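Local atomic coordinates of aminopeptidase YwaD (Bacillus subtilis, PDB entry 6HC6), a protein that removes N-terminal amino acids from peptides, acting as a secreted M28-family aminopeptidase that holds two zinc ions per subunit. Residues L156-K161 and V183-N188; G292-G297 and I450-K455; N319-M324 and G369-V374. All blocks are in the same frame, centred on the assembly; numbering follows the deposited sequence.

Overall arrangement
Interaction 1 comes first along the chain. It lies in the PA domain and closes a short loop that runs through helix 158-167 and strand 172-176. Interaction 2 opens later, just after strand 285-291 of the peptidase sheet, and closes only at the C-terminal tail. Interaction 3 falls wholly within that long excursion. It joins the end of strand 316-322 to the start of helix 373-378. Interactions 2 and 3 share the water that bridges the two zinc ions; beside it, Ser370 OG bonds to Phe451 O. The tail 450-455 also reaches interaction 1, where Tyr158 N bonds to Ile454 O. It thus ties the PA domain to the metal centre.

Interaction 1: residues L156-K161 and V183-N188; sequences LTYYEK and VPMTPN
The ring of Tyr158 overlaps Pro187, whose CA sits over one ring face. This is a CH-pi contact: Pro187 CA is 3.9 Å from the centroid of the Tyr158 ring and 26° off its normal. The overlap is shifted toward the ring rim. Pro187 CB adds a looser touch, 4.2 Å from Tyr158 CG. The ring reaches the loop because Tyr158 CG stands anti to its own carbonyl carbon (chi1 -62°), on a bond that already points at 183-188. Met185 approaches from the opposite direction. Its chain is bent at chi2 and chi3, and this brings methyl CE to 3.6 Å from Tyr158 CE1. The sulfur takes part too: Met185 SD lies obliquely 5.0 Å from the Tyr158 ring centroid, a Met-aromatic contact. Asn188 O lies at the ring edge, in its plane, 3.4 Å from Tyr158 CB. That carbonyl receives a bond from a water, 2.6 Å from Asn188 O, which in turn accepts from Tyr159 N.

Both backbones are shaped locally. Thr157 and Glu160 form a capping box at the start of helix 158-167, with Glu160 N 3.1 Å from Thr157 OG1. Pro187 is the centre of an inverse gamma turn. Within the PA domain, Ile175 of strand 172-176 touches Tyr158, Met185 and Pro187, and so completes an apolar cluster between helix, strand and loop. With an alanine at Tyr158, Pro187 CA and Met185 CE would probably lose the aromatic surface they rest on, and a gap would open between helix and loop. Direct contact here is by dispersion and CH-pi attraction, and the one polar link is relayed by water, so the match of shapes probably matters more than polar pairing.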
ATOM      1  N   LEU A 156       4.978  15.146  15.318  1.00 37.79           N
ATOM      2  CA  LEU A 156       4.257  15.740  14.203  1.00 38.98           C
ATOM      3  C   LEU A 156       4.275  14.827  12.982  1.00 34.31           C
ATOM      4  O   LEU A 156       5.150  13.973  12.828  1.00 33.99           O
ATOM      5  CB  LEU A 156       4.869  17.089  13.825  1.00 35.05           C
ATOM      6  CG  LEU A 156       5.145  18.037  14.981  1.00 40.19           C
ATOM      7  CD1 LEU A 156       5.678  19.373  14.487  1.00 43.74           C
ATOM      8  CD2 LEU A 156       3.872  18.211  15.745  1.00 48.93           C
ATOM      9  N   THR A 157       3.302  15.033  12.095  1.00 33.14           N
ATOM     10  CA  THR A 157       3.372  14.378  10.797  1.00 27.42           C
ATOM     11  C   THR A 157       4.522  14.953   9.971  1.00 30.51           C
ATOM     12  O   THR A 157       5.005  16.063  10.211  1.00 31.01           O
ATOM     13  CB  THR A 157       2.059  14.535  10.028  1.00 34.00           C
ATOM     14  OG1 THR A 157       1.856  15.913   9.694  1.00 33.90           O
ATOM     15  CG2 THR A 157       0.894  14.034  10.865  1.00 36.21           C
ATOM     16  N   TYR A 158       4.961  14.174   8.983  1.00 27.06           N
ATOM     17  CA  TYR A 158       6.025  14.640   8.099  1.00 23.89           C
ATOM     18  C   TYR A 158       5.603  15.893   7.353  1.00 31.09           C
ATOM     19  O   TYR A 158       6.409  16.811   7.161  1.00 30.44           O
ATOM     20  CB  TYR A 158       6.400  13.550   7.108  1.00 25.29           C
ATOM     21  CG  TYR A 158       6.936  12.309   7.750  1.00 21.65           C
ATOM     22  CD1 TYR A 158       7.912  12.378   8.738  1.00 29.65           C
ATOM     23  CD2 TYR A 158       6.479  11.061   7.366  1.00 22.99           C
ATOM     24  CE1 TYR A 158       8.422  11.234   9.318  1.00 30.64           C
ATOM     25  CE2 TYR A 158       6.980   9.907   7.948  1.00 26.96           C
ATOM     26  CZ  TYR A 158       7.957  10.001   8.917  1.00 32.67           C
ATOM     27  OH  TYR A 158       8.452   8.852   9.492  1.00 36.52           O
ATOM     28  N   TYR A 159       4.339  15.951   6.924  1.00 24.40           N
ATOM     29  CA  TYR A 159       3.864  17.144   6.237  1.00 24.79           C
ATOM     30  C   TYR A 159       3.961  18.370   7.140  1.00 28.28           C
ATOM     31  O   TYR A 159       4.444  19.429   6.716  1.00 30.04           O
ATOM     32  CB  TYR A 159       2.422  16.958   5.754  1.00 25.02           C
ATOM     33  CG  TYR A 159       1.890  18.238   5.172  1.00 33.63           C
ATOM     34  CD1 TYR A 159       2.488  18.802   4.053  1.00 36.21           C
ATOM     35  CD2 TYR A 159       0.826  18.915   5.764  1.00 38.47           C
ATOM     36  CE1 TYR A 159       2.034  19.993   3.522  1.00 43.81           C
ATOM     37  CE2 TYR A 159       0.355  20.108   5.234  1.00 42.17           C
ATOM     38  CZ  TYR A 159       0.965  20.640   4.111  1.00 48.76           C
ATOM     39  OH  TYR A 159       0.519  21.822   3.567  1.00 55.68           O
ATOM     40  N   GLU A 160       3.515  18.240   8.395  1.00 25.89           N
ATOM     41  CA  GLU A 160       3.561  19.370   9.326  1.00 28.52           C
ATOM     42  C   GLU A 160       4.989  19.866   9.505  1.00 35.46           C
ATOM     43  O   GLU A 160       5.237  21.078   9.537  1.00 32.66           O
ATOM     44  CB  GLU A 160       2.964  18.974  10.676  1.00 37.45           C
ATOM     45  CG  GLU A 160       1.460  19.243  10.798  1.00 55.11           C
ATOM     46  CD  GLU A 160       0.739  18.254  11.713  1.00 66.32           C
ATOM     47  OE1 GLU A 160      -0.492  18.084  11.557  1.00 69.13           O
ATOM     48  OE2 GLU A 160       1.398  17.650  12.585  1.00 62.04           O
ATOM     49  N   LYS A 161       5.942  18.940   9.626  1.00 30.57           N
ATOM     50  CA  LYS A 161       7.342  19.332   9.739  1.00 28.98           C
ATOM     51  C   LYS A 161       7.794  20.079   8.494  1.00 27.68           C
ATOM     52  O   LYS A 161       8.391  21.158   8.587  1.00 35.20           O
ATOM     53  CB  LYS A 161       8.219  18.098   9.970  1.00 31.02           C
ATOM     54  CG  LYS A 161       7.896  17.320  11.245  1.00 30.44           C
ATOM     55  CD  LYS A 161       8.610  15.975  11.234  1.00 28.19           C
ATOM     56  CE  LYS A 161       8.251  15.148  12.469  1.00 27.82           C
ATOM     57  NZ  LYS A 161       8.900  15.650  13.712  1.00 30.87           N
ATOM     58  N   VAL A 183      16.603   0.698   6.144  1.00 27.30           N
ATOM     59  CA  VAL A 183      16.539   1.625   5.016  1.00 27.99           C
ATOM     60  C   VAL A 183      16.126   2.997   5.523  1.00 29.13           C
ATOM     61  O   VAL A 183      15.487   3.129   6.579  1.00 27.09           O
ATOM     62  CB  VAL A 183      15.549   1.142   3.931  1.00 28.13           C
ATOM     63  CG1 VAL A 183      16.056  -0.121   3.256  1.00 34.36           C
ATOM     64  CG2 VAL A 183      14.180   0.957   4.539  1.00 30.40           C
ATOM     65  N   PRO A 184      16.463   4.041   4.775  1.00 26.77           N
ATOM     66  CA  PRO A 184      15.981   5.381   5.124  1.00 29.17           C
ATOM     67  C   PRO A 184      14.468   5.430   5.029  1.00 30.56           C
ATOM     68  O   PRO A 184      13.864   4.797   4.163  1.00 29.18           O
ATOM     69  CB  PRO A 184      16.656   6.286   4.082  1.00 25.65           C
ATOM     70  CG  PRO A 184      17.017   5.368   2.953  1.00 29.26           C
ATOM     71  CD  PRO A 184      17.351   4.054   3.601  1.00 31.35           C
ATOM     72  N   MET A 185      13.859   6.168   5.954  1.00 37.20           N
ATOM     73  CA  MET A 185      12.411   6.305   6.009  1.00 36.58           C
ATOM     74  C   MET A 185      11.907   7.188   4.872  1.00 31.08           C
ATOM     75  O   MET A 185      12.567   8.143   4.462  1.00 33.90           O
ATOM     76  CB  MET A 185      12.003   6.918   7.352  1.00 37.67           C
ATOM     77  CG  MET A 185      12.936   8.055   7.779  1.00 21.12           C
ATOM     78  SD  MET A 185      12.178   9.515   8.564  1.00 41.15           S
ATOM     79  CE  MET A 185      11.199  10.163   7.213  1.00 49.23           C
ATOM     80  N   THR A 186      10.723   6.864   4.365  1.00 28.93           N
ATOM     81  CA  THR A 186      10.051   7.731   3.401  1.00 29.18           C
ATOM     82  C   THR A 186       9.255   8.795   4.151  1.00 26.56           C
ATOM     83  O   THR A 186       8.396   8.445   4.968  1.00 25.50           O
ATOM     84  CB  THR A 186       9.126   6.913   2.512  1.00 43.33           C
ATOM     85  OG1 THR A 186       9.877   5.882   1.856  1.00 45.71           O
ATOM     86  CG2 THR A 186       8.483   7.795   1.466  1.00 41.51           C
ATOM     87  N   PRO A 187       9.520  10.083   3.940  1.00 28.59           N
ATOM     88  CA  PRO A 187       8.753  11.136   4.653  1.00 30.29           C
ATOM     89  C   PRO A 187       7.456  11.498   3.934  1.00 34.22           C
ATOM     90  O   PRO A 187       7.302  12.598   3.378  1.00 32.07           O
ATOM     91  CB  PRO A 187       9.754  12.296   4.697  1.00 34.21           C
ATOM     92  CG  PRO A 187      10.558  12.132   3.450  1.00 35.98           C
ATOM     93  CD  PRO A 187      10.659  10.641   3.187  1.00 29.10           C
ATOM     94  N   ASN A 188       6.505  10.557   3.964  1.00 27.02           N
ATOM     95  CA  ASN A 188       5.223  10.681   3.263  1.00 26.14           C
ATOM     96  C   ASN A 188       4.486  11.959   3.655  1.00 27.15           C
ATOM     97  O   ASN A 188       4.229  12.210   4.834  1.00 26.28           O
ATOM     98  CB  ASN A 188       4.368   9.447   3.579  1.00 32.20           C
ATOM     99  CG  ASN A 188       3.078   9.369   2.760  1.00 56.97           C
ATOM    100  OD1 ASN A 188       2.469  10.384   2.411  1.00 58.73           O
ATOM    101  ND2 ASN A 188       2.645   8.143   2.472  1.00 63.89           N
TER
HETATM  102  O   HOH W   1       2.680  13.345   6.625  1.00 29.06           O

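Interaction 2: residues G292-G297 and I450-K455; sequences GAEELG and IFEDIK. With ZN (zinc ion), chain E.
Glu295 and Glu452 each place CG anti to the carbonyl carbon, but Glu295 then folds back at chi2 (-75°) while Glu452 runs out extended (171°). The bent and the straight chain thereby meet at one zinc ion. Glu295 grips it with both oxygens, OE1 at 2.3 Å and OE2 at 2.2 Å from zinc. Glu452 uses a single oxygen, OE1, also 2.3 Å from zinc. The two carboxylate planes are turned 70° apart. Asp262 and His401 complete the protein ligands, and Tyr400 OH bonds to Glu452 OE1.

The other oxygen of Glu452 turns to Glu294, whose side chain crosses it at about a right angle; Glu294 OE1 and Glu452 OE2 are 2.8 Å apart. A zinc-bound water donates to both acids, with Glu294 OE2 at 2.7 Å from it. This water also binds the second zinc ion. Further out, another water links Glu295 O to Glu452 N.

Phe451 packs beside Gly297, its CE2 3.6 Å from Gly297 CA. A CB on Gly297 would run into this ring, and at these backbone angles it would also press on the carbonyl oxygen of Leu296. Leu296 O lies at the ring edge.

Glu452 belongs to the enzyme's own C-terminal tail, and its neighbour Asp453 bonds to His401 ND1. The Glu452 side chain on this zinc, by similarity the catalytic one, next to the bridging water, probably occupies space that a substrate would need, which is consistent with the tail partly blocking its own active site.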
ATOM      1  N   GLY A 292      -2.800  -0.925  -8.882  1.00 18.45           N
ATOM      2  CA  GLY A 292      -1.466  -0.364  -8.861  1.00 16.75           C
ATOM      3  C   GLY A 292      -1.370   0.820  -7.914  1.00 17.14           C
ATOM      4  O   GLY A 292      -2.371   1.373  -7.483  1.00 15.99           O
ATOM      5  N   ALA A 293      -0.136   1.192  -7.573  1.00 16.58           N
ATOM      6  CA  ALA A 293       0.144   2.475  -6.910  1.00 19.45           C
ATOM      7  C   ALA A 293      -0.628   2.664  -5.602  1.00 18.00           C
ATOM      8  O   ALA A 293      -0.978   3.784  -5.228  1.00 17.11           O
ATOM      9  CB  ALA A 293      -0.136   3.659  -7.848  1.00 17.79           C
ATOM     10  N   GLU A 294      -0.882   1.589  -4.866  1.00 17.57           N
ATOM     11  CA  GLU A 294      -1.506   1.763  -3.552  1.00 16.71           C
ATOM     12  C   GLU A 294      -0.581   2.458  -2.556  1.00 16.00           C
ATOM     13  O   GLU A 294      -1.054   3.168  -1.661  1.00 15.43           O
ATOM     14  CB  GLU A 294      -1.919   0.405  -2.998  1.00 15.47           C
ATOM     15  CG  GLU A 294      -2.679   0.433  -1.664  1.00 17.92           C
ATOM     16  CD  GLU A 294      -1.790   0.546  -0.441  1.00 23.95           C
ATOM     17  OE1 GLU A 294      -2.303   0.984   0.613  1.00 21.41           O
ATOM     18  OE2 GLU A 294      -0.583   0.236  -0.535  1.00 17.11           O
ATOM     19  N   GLU A 295       0.727   2.240  -2.668  1.00 15.15           N
ATOM     20  CA  GLU A 295       1.622   2.726  -1.631  1.00 17.05           C
ATOM     21  C   GLU A 295       1.784   4.233  -1.696  1.00 21.06           C
ATOM     22  O   GLU A 295       2.287   4.827  -0.740  1.00 18.70           O
ATOM     23  CB  GLU A 295       2.997   2.034  -1.723  1.00 17.81           C
ATOM     24  CG  GLU A 295       2.978   0.504  -1.511  1.00 13.45           C
ATOM     25  CD  GLU A 295       2.793   0.083  -0.032  1.00 17.24           C
ATOM     26  OE1 GLU A 295       2.469   0.928   0.826  1.00 15.80           O
ATOM     27  OE2 GLU A 295       2.951  -1.117   0.254  1.00 15.05           O
ATOM     28  N   LEU A 296       1.346   4.854  -2.783  1.00 15.26           N
ATOM     29  CA  LEU A 296       1.388   6.298  -2.926  1.00 19.28           C
ATOM     30  C   LEU A 296       0.128   6.968  -2.410  1.00 26.17           C
ATOM     31  O   LEU A 296      -0.002   8.190  -2.543  1.00 23.99           O
ATOM     32  CB  LEU A 296       1.599   6.669  -4.393  1.00 18.46           C
ATOM     33  CG  LEU A 296       2.935   6.247  -4.996  1.00 21.51           C
ATOM     34  CD1 LEU A 296       2.976   6.731  -6.442  1.00 22.96           C
ATOM     35  CD2 LEU A 296       4.063   6.905  -4.200  1.00 28.46           C
ATOM     36  N   GLY A 297      -0.809   6.203  -1.855  1.00 18.77           N
ATOM     37  CA  GLY A 297      -2.030   6.793  -1.338  1.00 19.19           C
ATOM     38  C   GLY A 297      -3.274   6.282  -2.046  1.00 20.16           C
ATOM     39  O   GLY A 297      -4.177   7.064  -2.362  1.00 21.31           O
ATOM     40  N   ILE A 450      -5.921   7.000   4.876  1.00 23.39           N
ATOM     41  CA  ILE A 450      -5.614   6.838   3.461  1.00 21.93           C
ATOM     42  C   ILE A 450      -4.175   6.391   3.260  1.00 25.98           C
ATOM     43  O   ILE A 450      -3.905   5.427   2.543  1.00 23.02           O
ATOM     44  CB  ILE A 450      -5.897   8.136   2.675  1.00 23.63           C
ATOM     45  CG1 ILE A 450      -7.397   8.424   2.677  1.00 28.10           C
ATOM     46  CG2 ILE A 450      -5.360   7.990   1.244  1.00 20.49           C
ATOM     47  CD1 ILE A 450      -7.752   9.781   2.161  1.00 32.74           C
ATOM     48  N   PHE A 451      -3.238   7.082   3.894  1.00 22.43           N
ATOM     49  CA  PHE A 451      -1.821   6.872   3.659  1.00 25.08           C
ATOM     50  C   PHE A 451      -1.213   5.969   4.730  1.00 27.98           C
ATOM     51  O   PHE A 451      -1.783   5.764   5.804  1.00 29.65           O
ATOM     52  CB  PHE A 451      -1.096   8.218   3.617  1.00 26.52           C
ATOM     53  CG  PHE A 451      -1.639   9.156   2.584  1.00 23.77           C
ATOM     54  CD1 PHE A 451      -2.652  10.044   2.895  1.00 30.30           C
ATOM     55  CD2 PHE A 451      -1.151   9.125   1.283  1.00 28.99           C
ATOM     56  CE1 PHE A 451      -3.162  10.899   1.939  1.00 32.86           C
ATOM     57  CE2 PHE A 451      -1.668   9.975   0.319  1.00 26.76           C
ATOM     58  CZ  PHE A 451      -2.672  10.859   0.648  1.00 26.97           C
ATOM     59  N   GLU A 452      -0.044   5.418   4.404  1.00 27.05           N
ATOM     60  CA  GLU A 452       0.784   4.659   5.329  1.00 26.30           C
ATOM     61  C   GLU A 452       2.032   5.469   5.646  1.00 27.31           C
ATOM     62  O   GLU A 452       2.534   6.206   4.791  1.00 31.55           O
ATOM     63  CB  GLU A 452       1.175   3.300   4.734  1.00 26.67           C
ATOM     64  CG  GLU A 452      -0.049   2.471   4.331  1.00 22.53           C
ATOM     65  CD  GLU A 452       0.282   1.206   3.550  1.00 23.61           C
ATOM     66  OE1 GLU A 452       1.384   0.627   3.727  1.00 22.28           O
ATOM     67  OE2 GLU A 452      -0.594   0.764   2.774  1.00 23.53           O
ATOM     68  N   ASP A 453       2.515   5.352   6.882  1.00 40.72           N
ATOM     69  CA  ASP A 453       3.776   5.968   7.301  1.00 40.29           C
ATOM     70  C   ASP A 453       3.784   7.482   7.057  1.00 38.87           C
ATOM     71  O   ASP A 453       4.633   8.008   6.333  1.00 32.87           O
ATOM     72  CB  ASP A 453       4.968   5.319   6.581  1.00 47.68           C
ATOM     73  CG  ASP A 453       5.185   3.865   6.964  1.00 50.94           C
ATOM     74  OD1 ASP A 453       4.640   3.426   8.002  1.00 56.84           O
ATOM     75  OD2 ASP A 453       5.925   3.169   6.226  1.00 41.88           O
ATOM     76  N   ILE A 454       2.834   8.193   7.675  1.00 31.97           N
ATOM     77  CA  ILE A 454       2.805   9.649   7.531  1.00 27.02           C
ATOM     78  C   ILE A 454       3.400  10.371   8.730  1.00 33.75           C
ATOM     79  O   ILE A 454       3.425  11.606   8.744  1.00 32.01           O
ATOM     80  CB  ILE A 454       1.382  10.183   7.259  1.00 35.24           C
ATOM     81  CG1 ILE A 454       0.420   9.834   8.393  1.00 49.86           C
ATOM     82  CG2 ILE A 454       0.877   9.678   5.935  1.00 32.01           C
ATOM     83  CD1 ILE A 454      -0.951  10.466   8.223  1.00 50.28           C
ATOM     84  N   LYS A 455       3.865   9.645   9.739  1.00 33.83           N
ATOM     85  CA  LYS A 455       4.579  10.255  10.851  1.00 33.25           C
ATOM     86  C   LYS A 455       5.526   9.231  11.471  1.00 38.30           C
ATOM     87  O   LYS A 455       6.386   9.582  12.289  1.00 35.57           O
ATOM     88  CB  LYS A 455       3.612  10.801  11.905  1.00 36.23           C
ATOM     89  CG  LYS A 455       2.796   9.732  12.600  1.00 44.39           C
ATOM     90  CD  LYS A 455       1.848  10.333  13.623  1.00 40.40           C
ATOM     91  CE  LYS A 455       2.598  10.956  14.783  1.00 44.48           C
ATOM     92  NZ  LYS A 455       1.695  11.693  15.728  1.00 52.38           N
ATOM     93  OXT LYS A 455       5.445   8.034  11.159  1.00 35.81           O
TER
HETATM   94 ZN    ZN E 502       2.412  -0.857   2.343  1.00 21.49          ZN
HETATM   95  O   HOH W   2       0.261  -1.229   1.601  1.00 18.72           O
HETATM   96  O   HOH W   3      -1.845   4.290   1.091  1.00 28.16           O
HETATM   97  O   HOH W   4       0.538   5.670   1.662  1.00 34.68           O

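Interaction 3: residues N319-M324 and G369-V374; sequences NFNLDM and GSSDHV. With ZN (zinc ion), chain D.
Ser371 OG donates to Asp323 OD2 at 2.7 Å, and the carboxylate oxygen accepts through its anti lone pair. Asp323 also grips zinc with both oxygens, OD1 at 2.1 Å and OD2 at 2.2 Å from the metal. The serine is thus a second-shell residue that helps fix the carboxylate. Ser371 OG in turn accepts a weak bond from Asn321 ND2, 2.9 Å away and bent to 129°. The amide has further partners: ND2 bonds to Asn385 OD1, while Asn321 OD1 bonds to Thr248 OG1 and receives a water at 2.8 Å. The same water donates to Asp372 OD1, whose partner oxygen OD2 bonds to Ser301 OG.

Asn319, Asn321 and Asp323 are every second residue along strand 316-322 and just beyond it, in the central mixed sheet of the M28 peptidase domain. Their CB atoms all point toward the loop leading into helix 373-378; Phe320 and Leu322 between them point the other way. His250, Asp262 and two waters complete the zinc site.

Asn319 ND2 bonds to Thr248 OG1. Asn319 OD1 is buried without a polar partner, 3.3 Å from His373 CA. The His373 ring leads away from the strand, and its NE2 bonds to Gly368 O.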
ATOM      1  N   ASN A 319     -16.916  -5.265  -1.413  1.00 19.85           N
ATOM      2  CA  ASN A 319     -15.502  -5.326  -1.777  1.00 17.08           C
ATOM      3  C   ASN A 319     -14.755  -6.099  -0.696  1.00 21.38           C
ATOM      4  O   ASN A 319     -14.752  -5.688   0.468  1.00 20.17           O
ATOM      5  CB  ASN A 319     -14.905  -3.915  -1.924  1.00 16.57           C
ATOM      6  CG  ASN A 319     -13.386  -3.915  -1.879  1.00 19.82           C
ATOM      7  OD1 ASN A 319     -12.775  -3.184  -1.099  1.00 21.62           O
ATOM      8  ND2 ASN A 319     -12.770  -4.748  -2.712  1.00 19.31           N
ATOM      9  N   PHE A 320     -14.134  -7.217  -1.074  1.00 19.66           N
ATOM     10  CA  PHE A 320     -13.213  -7.953  -0.205  1.00 18.57           C
ATOM     11  C   PHE A 320     -11.798  -7.580  -0.626  1.00 18.99           C
ATOM     12  O   PHE A 320     -11.349  -7.990  -1.703  1.00 20.47           O
ATOM     13  CB  PHE A 320     -13.389  -9.466  -0.353  1.00 18.24           C
ATOM     14  CG  PHE A 320     -14.726  -9.979   0.047  1.00 18.08           C
ATOM     15  CD1 PHE A 320     -15.810  -9.861  -0.806  1.00 19.57           C
ATOM     16  CD2 PHE A 320     -14.893 -10.619   1.277  1.00 23.68           C
ATOM     17  CE1 PHE A 320     -17.060 -10.356  -0.444  1.00 25.81           C
ATOM     18  CE2 PHE A 320     -16.139 -11.121   1.639  1.00 25.84           C
ATOM     19  CZ  PHE A 320     -17.214 -10.981   0.787  1.00 27.78           C
ATOM     20  N   ASN A 321     -11.093  -6.811   0.202  1.00 18.14           N
ATOM     21  CA  ASN A 321      -9.735  -6.393  -0.124  1.00 18.55           C
ATOM     22  C   ASN A 321      -8.747  -7.219   0.692  1.00 16.56           C
ATOM     23  O   ASN A 321      -8.924  -7.384   1.901  1.00 18.81           O
ATOM     24  CB  ASN A 321      -9.534  -4.897   0.142  1.00 15.11           C
ATOM     25  CG  ASN A 321      -8.160  -4.406  -0.312  1.00 16.94           C
ATOM     26  OD1 ASN A 321      -7.885  -4.318  -1.507  1.00 17.03           O
ATOM     27  ND2 ASN A 321      -7.301  -4.093   0.636  1.00 16.64           N
ATOM     28  N   LEU A 322      -7.716  -7.745   0.025  1.00 18.51           N
ATOM     29  CA  LEU A 322      -6.703  -8.598   0.645  1.00 20.98           C
ATOM     30  C   LEU A 322      -5.369  -7.863   0.671  1.00 16.40           C
ATOM     31  O   LEU A 322      -4.811  -7.565  -0.386  1.00 17.39           O
ATOM     32  CB  LEU A 322      -6.566  -9.902  -0.140  1.00 15.71           C
ATOM     33  CG  LEU A 322      -7.928 -10.536  -0.441  1.00 26.77           C
ATOM     34  CD1 LEU A 322      -7.802 -11.695  -1.406  1.00 33.61           C
ATOM     35  CD2 LEU A 322      -8.535 -10.992   0.860  1.00 32.30           C
ATOM     36  N   ASP A 323      -4.843  -7.585   1.863  1.00 15.53           N
ATOM     37  CA  ASP A 323      -3.587  -6.835   1.960  1.00 16.20           C
ATOM     38  C   ASP A 323      -2.852  -7.319   3.202  1.00 23.43           C
ATOM     39  O   ASP A 323      -3.240  -6.969   4.318  1.00 22.15           O
ATOM     40  CB  ASP A 323      -3.856  -5.322   2.010  1.00 19.39           C
ATOM     41  CG  ASP A 323      -2.595  -4.466   1.868  1.00 17.72           C
ATOM     42  OD1 ASP A 323      -1.483  -4.995   1.882  1.00 16.72           O
ATOM     43  OD2 ASP A 323      -2.713  -3.221   1.734  1.00 18.87           O
ATOM     44  N   MET A 324      -1.822  -8.109   2.985  1.00 16.02           N
ATOM     45  CA  MET A 324      -0.954  -8.677   4.011  1.00 15.42           C
ATOM     46  C   MET A 324      -1.588  -9.901   4.651  1.00 20.44           C
ATOM     47  O   MET A 324      -1.936  -9.879   5.772  1.00 21.47           O
ATOM     48  CB  MET A 324      -0.505  -7.618   5.020  1.00 16.38           C
ATOM     49  CG  MET A 324       0.515  -6.667   4.461  1.00 19.47           C
ATOM     50  SD  MET A 324       0.980  -5.242   5.441  1.00 22.10           S
ATOM     51  CE  MET A 324       1.712  -6.051   6.848  1.00 50.49           C
ATOM     52  N   GLY A 369      -8.037   1.696   8.037  1.00 21.69           N
ATOM     53  CA  GLY A 369      -8.094   2.142   6.660  1.00 20.31           C
ATOM     54  C   GLY A 369      -6.783   1.858   5.957  1.00 23.14           C
ATOM     55  O   GLY A 369      -6.222   0.777   6.123  1.00 21.77           O
ATOM     56  N   SER A 370      -6.303   2.807   5.153  1.00 18.86           N
ATOM     57  CA  SER A 370      -4.975   2.738   4.534  1.00 21.78           C
ATOM     58  C   SER A 370      -4.782   1.493   3.669  1.00 22.27           C
ATOM     59  O   SER A 370      -3.680   0.948   3.580  1.00 20.60           O
ATOM     60  CB  SER A 370      -3.877   2.830   5.597  1.00 28.83           C
ATOM     61  OG  SER A 370      -4.066   4.003   6.367  1.00 30.38           O
ATOM     62  N   SER A 371      -5.840   1.034   3.012  1.00 17.54           N
ATOM     63  CA  SER A 371      -5.701   0.087   1.911  1.00 18.70           C
ATOM     64  C   SER A 371      -6.856   0.316   0.954  1.00 17.70           C
ATOM     65  O   SER A 371      -7.665   1.226   1.139  1.00 18.52           O
ATOM     66  CB  SER A 371      -5.650  -1.369   2.390  1.00 18.86           C
ATOM     67  OG  SER A 371      -5.188  -2.187   1.316  1.00 19.20           O
ATOM     68  N   ASP A 372      -6.936  -0.522  -0.071  1.00 14.88           N
ATOM     69  CA  ASP A 372      -7.785  -0.218  -1.211  1.00 16.23           C
ATOM     70  C   ASP A 372      -9.271  -0.414  -0.945  1.00 20.05           C
ATOM     71  O   ASP A 372     -10.081  -0.081  -1.810  1.00 19.36           O
ATOM     72  CB  ASP A 372      -7.335  -1.064  -2.402  1.00 14.67           C
ATOM     73  CG  ASP A 372      -5.966  -0.652  -2.901  1.00 18.55           C
ATOM     74  OD1 ASP A 372      -5.097  -1.533  -2.974  1.00 19.60           O
ATOM     75  OD2 ASP A 372      -5.762   0.549  -3.225  1.00 18.33           O
ATOM     76  N   HIS A 373      -9.659  -0.916   0.225  1.00 18.32           N
ATOM     77  CA  HIS A 373     -11.075  -0.913   0.562  1.00 19.97           C
ATOM     78  C   HIS A 373     -11.593   0.494   0.816  1.00 18.84           C
ATOM     79  O   HIS A 373     -12.808   0.704   0.803  1.00 19.67           O
ATOM     80  CB  HIS A 373     -11.324  -1.769   1.803  1.00 18.06           C
ATOM     81  CG  HIS A 373     -10.629  -1.266   3.030  1.00 18.30           C
ATOM     82  ND1 HIS A 373      -9.261  -1.095   3.099  1.00 19.90           N
ATOM     83  CD2 HIS A 373     -11.113  -0.905   4.243  1.00 21.75           C
ATOM     84  CE1 HIS A 373      -8.936  -0.649   4.298  1.00 22.69           C
ATOM     85  NE2 HIS A 373     -10.043  -0.519   5.010  1.00 22.03           N
ATOM     86  N   VAL A 374     -10.709   1.459   1.042  1.00 16.96           N
ATOM     87  CA  VAL A 374     -11.152   2.763   1.531  1.00 18.66           C
ATOM     88  C   VAL A 374     -11.918   3.505   0.441  1.00 18.94           C
ATOM     89  O   VAL A 374     -12.981   4.058   0.737  1.00 22.10           O
ATOM     90  CB  VAL A 374      -9.974   3.596   2.066  1.00 17.45           C
ATOM     91  CG1 VAL A 374     -10.410   5.035   2.335  1.00 19.71           C
ATOM     92  CG2 VAL A 374      -9.420   2.966   3.344  1.00 19.48           C
TER
HETATM   93 ZN    ZN D 501      -0.506  -3.148   1.630  1.00 19.43          ZN
HETATM   94  O   HOH W   5      -5.098  -3.801  -1.582  1.00 19.21           O
HETATM   95  O   HOH W   6      -0.615  -2.619   3.553  1.00 22.27           O
HETATM   96  O   HOH W   2       0.261  -1.229   1.601  1.00 18.72           O